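4-hydroxyphenylpyruvate dioxygenase (Pseudomonas putida, PDB 5HMQ) catalyses the metal-dependent dehydration of 3-dehydroshikimate to protocatechuate, a shared intermediate in the breakdown of quinate and shikimate. Local coordinates at residues C[311-316]-C[343-348]; C[335-340]-C[428-433]; C[411-416]-C[464-469]. All blocks are in the same frame, centred on the assembly; numbering follows the deposited sequence.

In the fold
All three contacts reach the mixed sheet built from strands between residues 295 and 430, in the dioxygenase-like part of the chain. Contacts 1 and 2 are neighbours, with centres about 13 Å apart: strands 341-346 and 333-338 lie side by side, and L345 packs on L336. Contact 3 lies about 25 Å from contact 1 and 24 Å from contact 2, centre to centre. The segments of contact 2 alternate along the chain with those of both others, whereas contact 1 is complete before contact 3 begins. Contact 1 packs a helix on the sheet, contact 2 ties its edge strand inward, and contact 3 joins it to the second VOC region.

Contact 1: C[311-316]-C[343-348]; sequences ARLGNW and IVLNAE
The helix-on-sheet packing of a VOC (glyoxalase-like) beta-alpha-beta-beta-beta module brings L313 and G314 of helix 307-319 against L345 of strand 341-346. The two methyl branches of L345 divide the work. CD2 meets CD2 of L313 at 3.8 Å, a methyl-to-methyl contact in which the two side chains meet at a slant. CD1 instead lies against the helix backbone, 3.7 Å from CA of G314 and nearly as close to its N. With no side chain at G314, the leucine methyl can come right up to the main chain, and the CA atoms of G314 and L345 are 7.6 Å apart. On the helix, CG of L313 stands anti to the backbone N (chi1 -176°), which brings its CD2 to the strand. All three residues are buried and the side-chain contact is apolar; F594 from a loop packs on L313 as well. At the end of the strand the chain folds into an Asx turn: OD1 of N346 accepts from N of E348 at 3.2 Å, while ND2 of N346 is bonded to E302. L313 lies about 12 Å, side chain to side chain, from H523, a magnesium ligand of the second VOC region. L317, one turn along the helix, also packs on L345. Within the sheet, F303 of strand 295-304 touches both L313 and L345, and strand 333-338 lies beside 341-346 with L336 against L345.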
loop_
_atom_site.group_PDB
_atom_site.type_symbol
_atom_site.label_atom_id
_atom_site.label_comp_id
_atom_site.label_asym_id
_atom_site.label_seq_id
_atom_site.Cartn_x
_atom_site.Cartn_y
_atom_site.Cartn_z
ATOM N N ALA C 311 7.206 2.169 32.979
ATOM C CA ALA C 311 7.148 3.016 34.163
ATOM C C ALA C 311 6.804 4.447 33.778
ATOM O O ALA C 311 6.054 5.128 34.488
ATOM C CB ALA C 311 8.473 2.961 34.920
ATOM N N ARG C 312 7.348 4.918 32.652
ATOM C CA ARG C 312 7.047 6.266 32.186
ATOM C C ARG C 312 5.583 6.393 31.783
ATOM O O ARG C 312 4.941 7.412 32.063
ATOM C CB ARG C 312 7.962 6.614 31.011
ATOM C CG ARG C 312 8.580 7.995 31.072
ATOM C CD ARG C 312 9.692 8.144 30.044
ATOM N NE ARG C 312 10.679 7.072 30.147
ATOM C CZ ARG C 312 10.970 6.221 29.168
ATOM N NH1 ARG C 312 10.362 6.317 27.994
ATOM N NH2 ARG C 312 11.882 5.277 29.359
ATOM N N LEU C 313 5.036 5.365 31.129
ATOM C CA LEU C 313 3.619 5.382 30.783
ATOM C C LEU C 313 2.750 5.284 32.029
ATOM O O LEU C 313 1.700 5.932 32.113
ATOM C CB LEU C 313 3.298 4.248 29.810
ATOM C CG LEU C 313 1.865 4.208 29.277
ATOM C CD1 LEU C 313 1.501 5.527 28.615
ATOM C CD2 LEU C 313 1.689 3.051 28.304
ATOM N N GLY C 314 3.173 4.478 33.004
ATOM C CA GLY C 314 2.448 4.410 34.260
ATOM C C GLY C 314 2.403 5.740 34.985
ATOM O O GLY C 314 1.388 6.088 35.588
ATOM N N ASN C 315 3.492 6.510 34.914
ATOM C CA ASN C 315 3.502 7.836 35.527
ATOM C C ASN C 315 2.458 8.740 34.883
ATOM O O ASN C 315 1.716 9.443 35.577
ATOM C CB ASN C 315 4.895 8.465 35.415
ATOM C CG ASN C 315 5.921 7.792 36.304
ATOM O OD1 ASN C 315 5.576 7.049 37.216
ATOM N ND2 ASN C 315 7.193 8.068 36.051
ATOM N N TRP C 316 2.400 8.739 33.548
ATOM C CA TRP C 316 1.365 9.474 32.833
ATOM C C TRP C 316 -0.012 9.095 33.354
ATOM O O TRP C 316 -0.870 9.957 33.555
ATOM C CB TRP C 316 1.475 9.195 31.334
ATOM C CG TRP C 316 2.405 10.119 30.620
ATOM C CD1 TRP C 316 3.742 10.274 30.849
ATOM C CD2 TRP C 316 2.084 10.974 29.519
ATOM N NE1 TRP C 316 4.266 11.198 29.978
ATOM C CE2 TRP C 316 3.270 11.640 29.149
ATOM C CE3 TRP C 316 0.906 11.252 28.819
ATOM C CZ2 TRP C 316 3.313 12.563 28.107
ATOM C CZ3 TRP C 316 0.951 12.170 27.786
ATOM C CH2 TRP C 316 2.146 12.813 27.438
ATOM N N ILE C 343 -6.401 -0.578 32.659
ATOM C CA ILE C 343 -5.267 -0.502 31.745
ATOM C C ILE C 343 -4.181 -1.444 32.243
ATOM O O ILE C 343 -3.775 -1.369 33.408
ATOM C CB ILE C 343 -4.728 0.934 31.615
ATOM C CG1 ILE C 343 -5.763 1.820 30.924
ATOM C CG2 ILE C 343 -3.427 0.943 30.828
ATOM C CD1 ILE C 343 -5.370 3.270 30.832
ATOM N N VAL C 344 -3.722 -2.332 31.368
ATOM C CA VAL C 344 -2.723 -3.342 31.701
ATOM C C VAL C 344 -1.415 -2.955 31.019
ATOM O O VAL C 344 -1.365 -2.819 29.790
ATOM C CB VAL C 344 -3.181 -4.741 31.264
ATOM C CG1 VAL C 344 -2.118 -5.782 31.586
ATOM C CG2 VAL C 344 -4.540 -5.089 31.881
ATOM N N LEU C 345 -0.358 -2.773 31.808
ATOM C CA LEU C 345 0.973 -2.474 31.288
ATOM C C LEU C 345 1.780 -3.768 31.261
ATOM O O LEU C 345 2.175 -4.285 32.311
ATOM C CB LEU C 345 1.665 -1.406 32.132
ATOM C CG LEU C 345 0.957 -0.056 32.274
ATOM C CD1 LEU C 345 1.838 0.930 33.026
ATOM C CD2 LEU C 345 0.571 0.500 30.910
ATOM N N ASN C 346 2.012 -4.293 30.060
ATOM C CA ASN C 346 2.643 -5.597 29.870
ATOM C C ASN C 346 4.111 -5.372 29.523
ATOM O O ASN C 346 4.445 -4.976 28.403
ATOM C CB ASN C 346 1.909 -6.379 28.785
ATOM C CG ASN C 346 2.453 -7.785 28.594
ATOM O OD1 ASN C 346 3.395 -8.202 29.266
ATOM N ND2 ASN C 346 1.840 -8.531 27.681
ATOM N N ALA C 347 4.990 -5.616 30.495
ATOM C CA ALA C 347 6.430 -5.515 30.297
ATOM C C ALA C 347 7.126 -6.867 30.376
ATOM O O ALA C 347 8.357 -6.916 30.470
ATOM C CB ALA C 347 7.040 -4.551 31.318
ATOM N N GLU C 348 6.372 -7.958 30.346
ATOM C CA GLU C 348 6.954 -9.294 30.416
ATOM C C GLU C 348 7.724 -9.599 29.137
ATOM O O GLU C 348 7.140 -9.554 28.048
ATOM C CB GLU C 348 5.862 -10.335 30.644
ATOM C CG GLU C 348 6.356 -11.776 30.706
ATOM C CD GLU C 348 7.055 -12.119 32.013
ATOM O OE1 GLU C 348 7.289 -11.208 32.838
ATOM O OE2 GLU C 348 7.367 -13.311 32.221
#

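Contact 2: C[335-340]-C[428-433]; sequences LLRQGD and FSLDNN
L335 faces F428 with its CB and reaches L430 with one of its methyls. The CB is 3.8 Å from CE2 of the F428 ring and almost as near to CD2, approaching obliquely. From there CG lies anti to the backbone N (chi1 174°), which turns the branches aside from the ring, toward L430 and the sheet. CD2 then meets CD2 of L430 at 3.6 Å, the two leucines slanting across each other, while CD1 points back into the sheet and packs on the carbonyl oxygen of I343. The fold explains this pairing: strand 428-430 is a weakly bonded outermost strand, separated from 333-338 by strand 323-328. The axes of 335-338 and 428-430 therefore pass 9.8 Å apart, at 45° between their directions, and side chains bridge the gap over A325. Two residues beyond L335, R337 adds a looser touch as its chain bends at chi3 and lies roughly at right angles to L430. CD1 of L430 sits at the edge of the guanidinium, near its plane, 4.2 Å from NH1 of R337. F428 follows directly on helix 424-427, whose Y424 touches L335, R337 and L430; the F428 ring also meets that of H328 edge-to-face. Beyond L430 the chain makes an Asx turn, in which backbone N of N433 donates to OD1 of D431 (2.9 Å) from above the carboxylate plane.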
loop_
_atom_site.group_PDB
_atom_site.type_symbol
_atom_site.label_atom_id
_atom_site.label_comp_id
_atom_site.label_asym_id
_atom_site.label_seq_id
_atom_site.Cartn_x
_atom_site.Cartn_y
_atom_site.Cartn_z
ATOM N N LEU C 335 -1.272 -3.405 36.564
ATOM C CA LEU C 335 -2.663 -3.049 36.333
ATOM C C LEU C 335 -2.933 -1.682 36.943
ATOM O O LEU C 335 -2.608 -1.444 38.113
ATOM C CB LEU C 335 -3.601 -4.097 36.934
ATOM C CG LEU C 335 -5.095 -3.780 36.877
ATOM C CD1 LEU C 335 -5.559 -3.684 35.433
ATOM C CD2 LEU C 335 -5.898 -4.828 37.627
ATOM N N LEU C 336 -3.521 -0.787 36.153
ATOM C CA LEU C 336 -3.940 0.520 36.638
ATOM C C LEU C 336 -5.428 0.693 36.380
ATOM O O LEU C 336 -5.971 0.182 35.396
ATOM C CB LEU C 336 -3.162 1.679 35.990
ATOM C CG LEU C 336 -1.715 1.893 36.443
ATOM C CD1 LEU C 336 -0.750 0.935 35.757
ATOM C CD2 LEU C 336 -1.283 3.350 36.309
ATOM N N ARG C 337 -6.087 1.416 37.283
ATOM C CA ARG C 337 -7.539 1.430 37.323
ATOM C C ARG C 337 -8.036 2.826 37.663
ATOM O O ARG C 337 -7.427 3.532 38.473
ATOM C CB ARG C 337 -8.024 0.406 38.356
ATOM C CG ARG C 337 -9.451 -0.057 38.221
ATOM C CD ARG C 337 -9.670 -1.218 39.181
ATOM N NE ARG C 337 -10.399 -2.320 38.558
ATOM C CZ ARG C 337 -10.405 -3.566 39.020
ATOM N NH1 ARG C 337 -9.720 -3.874 40.114
ATOM N NH2 ARG C 337 -11.096 -4.506 38.389
ATOM N N GLN C 338 -9.142 3.220 37.036
ATOM C CA GLN C 338 -9.831 4.461 37.384
ATOM C C GLN C 338 -11.252 4.375 36.860
ATOM O O GLN C 338 -11.456 4.252 35.649
ATOM C CB GLN C 338 -9.122 5.683 36.800
ATOM C CG GLN C 338 -9.840 6.994 37.091
ATOM C CD GLN C 338 -9.072 8.211 36.608
ATOM O OE1 GLN C 338 -9.483 9.347 36.839
ATOM N NE2 GLN C 338 -7.958 7.978 35.927
ATOM N N GLY C 339 -12.225 4.457 37.759
ATOM C CA GLY C 339 -13.612 4.316 37.352
ATOM C C GLY C 339 -13.861 2.951 36.738
ATOM O O GLY C 339 -13.607 1.908 37.356
ATOM N N ASP C 340 -14.339 2.939 35.498
ATOM C CA ASP C 340 -14.566 1.704 34.768
ATOM C C ASP C 340 -13.469 1.466 33.731
ATOM O O ASP C 340 -13.613 0.595 32.866
ATOM C CB ASP C 340 -15.955 1.766 34.110
ATOM C CG ASP C 340 -16.359 0.475 33.431
ATOM O OD1 ASP C 340 -16.781 -0.455 34.151
ATOM O OD2 ASP C 340 -16.266 0.388 32.185
ATOM N N PHE C 428 -3.732 -11.290 39.339
ATOM C CA PHE C 428 -3.045 -10.163 39.949
ATOM C C PHE C 428 -3.142 -10.233 41.467
ATOM O O PHE C 428 -3.980 -10.943 42.031
ATOM C CB PHE C 428 -3.626 -8.832 39.457
ATOM C CG PHE C 428 -3.411 -8.573 37.991
ATOM C CD1 PHE C 428 -4.249 -9.137 37.043
ATOM C CD2 PHE C 428 -2.379 -7.756 37.563
ATOM C CE1 PHE C 428 -4.055 -8.897 35.694
ATOM C CE2 PHE C 428 -2.181 -7.512 36.220
ATOM C CZ PHE C 428 -3.020 -8.083 35.283
ATOM N N SER C 429 -2.293 -9.452 42.120
ATOM C CA SER C 429 -2.275 -9.332 43.573
ATOM C C SER C 429 -2.695 -7.892 43.832
ATOM O O SER C 429 -1.865 -6.988 43.958
ATOM C CB SER C 429 -0.907 -9.655 44.166
ATOM O OG SER C 429 -0.754 -11.050 44.361
ATOM N N LEU C 430 -4.007 -7.698 43.895
ATOM C CA LEU C 430 -4.596 -6.371 43.899
ATOM C C LEU C 430 -4.401 -5.703 45.254
ATOM O O LEU C 430 -4.625 -6.317 46.301
ATOM C CB LEU C 430 -6.082 -6.473 43.547
ATOM C CG LEU C 430 -6.402 -6.874 42.101
ATOM C CD1 LEU C 430 -7.879 -7.147 41.929
ATOM C CD2 LEU C 430 -5.982 -5.788 41.136
ATOM N N ASP C 431 -3.982 -4.442 45.227
ATOM C CA ASP C 431 -3.838 -3.633 46.433
ATOM C C ASP C 431 -5.194 -3.006 46.723
ATOM O O ASP C 431 -5.603 -2.035 46.076
ATOM C CB ASP C 431 -2.747 -2.583 46.240
ATOM C CG ASP C 431 -2.489 -1.748 47.492
ATOM O OD1 ASP C 431 -3.280 -1.818 48.456
ATOM O OD2 ASP C 431 -1.465 -1.032 47.514
ATOM N N ASN C 432 -5.900 -3.565 47.711
ATOM C CA ASN C 432 -7.249 -3.120 48.048
ATOM C C ASN C 432 -7.229 -1.801 48.814
ATOM O O ASN C 432 -8.228 -1.422 49.436
ATOM C CB ASN C 432 -7.985 -4.194 48.859
ATOM C CG ASN C 432 -8.411 -5.385 48.009
ATOM O OD1 ASN C 432 -8.500 -5.289 46.783
ATOM N ND2 ASN C 432 -8.686 -6.509 48.660
ATOM N N ASN C 433 -6.095 -1.101 48.776
ATOM C CA ASN C 433 -5.996 0.284 49.229
ATOM C C ASN C 433 -5.699 1.264 48.099
ATOM O O ASN C 433 -5.324 2.407 48.378
ATOM C CB ASN C 433 -4.931 0.444 50.322
ATOM C CG ASN C 433 -5.253 -0.342 51.579
ATOM O OD1 ASN C 433 -6.171 -1.160 51.609
ATOM N ND2 ASN C 433 -4.497 -0.075 52.639
#

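Contact 3: C[411-416]-C[464-469]; sequences LYLVEQ and SLFDFA
Strand 411-414 and the turn that follows helix 455-465 stand well apart as backbones, the nearest CA atoms being those of L411 and F466 at 10.8 Å, so long side chains must span the interval. F466 does most of this from the turn. Its CG is anti to the carbonyl carbon (chi1 -61°), and the ring extends to the strand with its far end leading. CD1 of L411 meets that end, 3.5 Å from CZ of F466 and hardly farther from CE2, coming in obliquely. L411 is extended beyond CB (chi2 169°), which puts this methyl at the front of the side chain. On the neighbouring ring atom, CE1 of F466, CD2 of L413 approaches the edge near the ring plane at a looser 4.3 Å. The two leucines, flanking Y412 in sequence, thus send their tips to the same aromatic ring. L413 also packs on A377 and L378 of helix 374-383, and L465 touches A381 of the same helix. Strand 411-414 belongs to the first VOC region and F466 to the second, making this a packing contact between the two. Between the three side chains only carbon meets carbon, so their contact relies on shape and on the burial of apolar surface; the directional link beside it is the hydrogen bond between the carbonyl oxygen of F466 and the hydroxyl of Y295, on strand 295-304 of the same sheet.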
loop_
_atom_site.group_PDB
_atom_site.type_symbol
_atom_site.label_atom_id
_atom_site.label_comp_id
_atom_site.label_asym_id
_atom_site.label_seq_id
_atom_site.Cartn_x
_atom_site.Cartn_y
_atom_site.Cartn_z
ATOM N N LEU C 411 -7.964 -9.202 20.113
ATOM C CA LEU C 411 -9.213 -8.755 20.727
ATOM C C LEU C 411 -9.718 -9.865 21.640
ATOM O O LEU C 411 -10.164 -10.912 21.159
ATOM C CB LEU C 411 -10.259 -8.398 19.671
ATOM C CG LEU C 411 -9.983 -7.201 18.760
ATOM C CD1 LEU C 411 -10.983 -7.162 17.620
ATOM C CD2 LEU C 411 -10.042 -5.907 19.557
ATOM N N TYR C 412 -9.649 -9.639 22.950
ATOM C CA TYR C 412 -10.137 -10.618 23.914
ATOM C C TYR C 412 -11.644 -10.493 24.087
ATOM O O TYR C 412 -12.188 -9.388 24.168
ATOM C CB TYR C 412 -9.463 -10.439 25.273
ATOM C CG TYR C 412 -7.956 -10.384 25.242
ATOM C CD1 TYR C 412 -7.204 -11.488 24.864
ATOM C CD2 TYR C 412 -7.283 -9.236 25.631
ATOM C CE1 TYR C 412 -5.824 -11.439 24.849
ATOM C CE2 TYR C 412 -5.911 -9.181 25.628
ATOM C CZ TYR C 412 -5.183 -10.280 25.233
ATOM O OH TYR C 412 -3.809 -10.217 25.225
ATOM N N LEU C 413 -12.317 -11.638 24.154
ATOM C CA LEU C 413 -13.764 -11.696 24.339
ATOM C C LEU C 413 -14.031 -12.032 25.803
ATOM O O LEU C 413 -14.041 -13.204 26.189
ATOM C CB LEU C 413 -14.386 -12.720 23.396
ATOM C CG LEU C 413 -13.990 -12.553 21.926
ATOM C CD1 LEU C 413 -14.617 -13.637 21.066
ATOM C CD2 LEU C 413 -14.375 -11.169 21.422
ATOM N N VAL C 414 -14.255 -11.003 26.616
ATOM C CA VAL C 414 -14.402 -11.155 28.059
ATOM C C VAL C 414 -15.884 -11.124 28.400
ATOM O O VAL C 414 -16.574 -10.130 28.140
ATOM C CB VAL C 414 -13.642 -10.058 28.818
ATOM C CG1 VAL C 414 -13.853 -10.208 30.317
ATOM C CG2 VAL C 414 -12.161 -10.115 28.478
ATOM N N GLU C 415 -16.371 -12.219 28.980
ATOM C CA GLU C 415 -17.728 -12.310 29.498
ATOM C C GLU C 415 -17.722 -12.018 30.994
ATOM O O GLU C 415 -17.029 -12.693 31.762
ATOM C CB GLU C 415 -18.319 -13.692 29.210
ATOM C CG GLU C 415 -19.813 -13.687 28.914
ATOM C CD GLU C 415 -20.313 -15.043 28.444
ATOM O OE1 GLU C 415 -20.107 -16.039 29.171
ATOM O OE2 GLU C 415 -20.897 -15.117 27.342
ATOM N N GLN C 416 -18.472 -11.000 31.391
ATOM C CA GLN C 416 -18.833 -10.710 32.773
ATOM C C GLN C 416 -19.307 -11.959 33.519
ATOM O O GLN C 416 -20.167 -12.693 33.023
ATOM C CB GLN C 416 -19.932 -9.630 32.806
ATOM C CG GLN C 416 -21.138 -9.868 31.862
ATOM C CD GLN C 416 -20.762 -9.947 30.385
ATOM O OE1 GLN C 416 -19.845 -9.264 29.926
ATOM N NE2 GLN C 416 -21.436 -10.822 29.651
ATOM N N SER C 464 -18.088 -6.608 9.661
ATOM C CA SER C 464 -18.587 -7.969 9.495
ATOM C C SER C 464 -18.417 -8.810 10.757
ATOM O O SER C 464 -19.391 -9.378 11.258
ATOM C CB SER C 464 -17.900 -8.644 8.300
ATOM O OG SER C 464 -16.504 -8.774 8.500
ATOM N N LEU C 465 -17.195 -8.892 11.290
ATOM C CA LEU C 465 -16.951 -9.767 12.432
ATOM C C LEU C 465 -17.686 -9.300 13.682
ATOM O O LEU C 465 -18.121 -10.131 14.487
ATOM C CB LEU C 465 -15.452 -9.871 12.719
ATOM C CG LEU C 465 -14.667 -10.936 11.947
ATOM C CD1 LEU C 465 -14.409 -10.492 10.514
ATOM C CD2 LEU C 465 -13.361 -11.275 12.656
ATOM N N PHE C 466 -17.825 -7.989 13.874
ATOM C CA PHE C 466 -18.378 -7.449 15.109
ATOM C C PHE C 466 -19.626 -6.602 14.890
ATOM O O PHE C 466 -20.129 -6.000 15.847
ATOM C CB PHE C 466 -17.302 -6.646 15.844
ATOM C CG PHE C 466 -16.114 -7.469 16.238
ATOM C CD1 PHE C 466 -16.157 -8.269 17.368
ATOM C CD2 PHE C 466 -14.966 -7.467 15.466
ATOM C CE1 PHE C 466 -15.069 -9.038 17.728
ATOM C CE2 PHE C 466 -13.876 -8.235 15.820
ATOM C CZ PHE C 466 -13.927 -9.023 16.953
ATOM N N ASP C 467 -20.137 -6.543 13.658
ATOM C CA ASP C 467 -21.384 -5.841 13.337
ATOM C C ASP C 467 -21.335 -4.377 13.774
ATOM O O ASP C 467 -22.305 -3.835 14.308
ATOM C CB ASP C 467 -22.593 -6.556 13.947
ATOM C CG ASP C 467 -23.903 -6.150 13.295
ATOM O OD1 ASP C 467 -23.870 -5.682 12.139
ATOM O OD2 ASP C 467 -24.964 -6.304 13.937
ATOM N N PHE C 468 -20.194 -3.731 13.551
ATOM C CA PHE C 468 -20.113 -2.290 13.730
ATOM C C PHE C 468 -20.803 -1.571 12.574
ATOM O O PHE C 468 -21.025 -2.136 11.499
ATOM C CB PHE C 468 -18.654 -1.839 13.836
ATOM C CG PHE C 468 -18.034 -2.077 15.188
ATOM C CD1 PHE C 468 -18.550 -3.028 16.053
ATOM C CD2 PHE C 468 -16.934 -1.340 15.592
ATOM C CE1 PHE C 468 -17.979 -3.243 17.294
ATOM C CE2 PHE C 468 -16.358 -1.548 16.832
ATOM C CZ PHE C 468 -16.882 -2.501 17.684
ATOM N N ALA C 469 -21.136 -0.303 12.804
ATOM C CA ALA C 469 -21.812 0.519 11.811
ATOM C C ALA C 469 -21.025 1.801 11.572
ATOM O O ALA C 469 -20.225 2.229 12.406
ATOM C CB ALA C 469 -23.248 0.852 12.240
#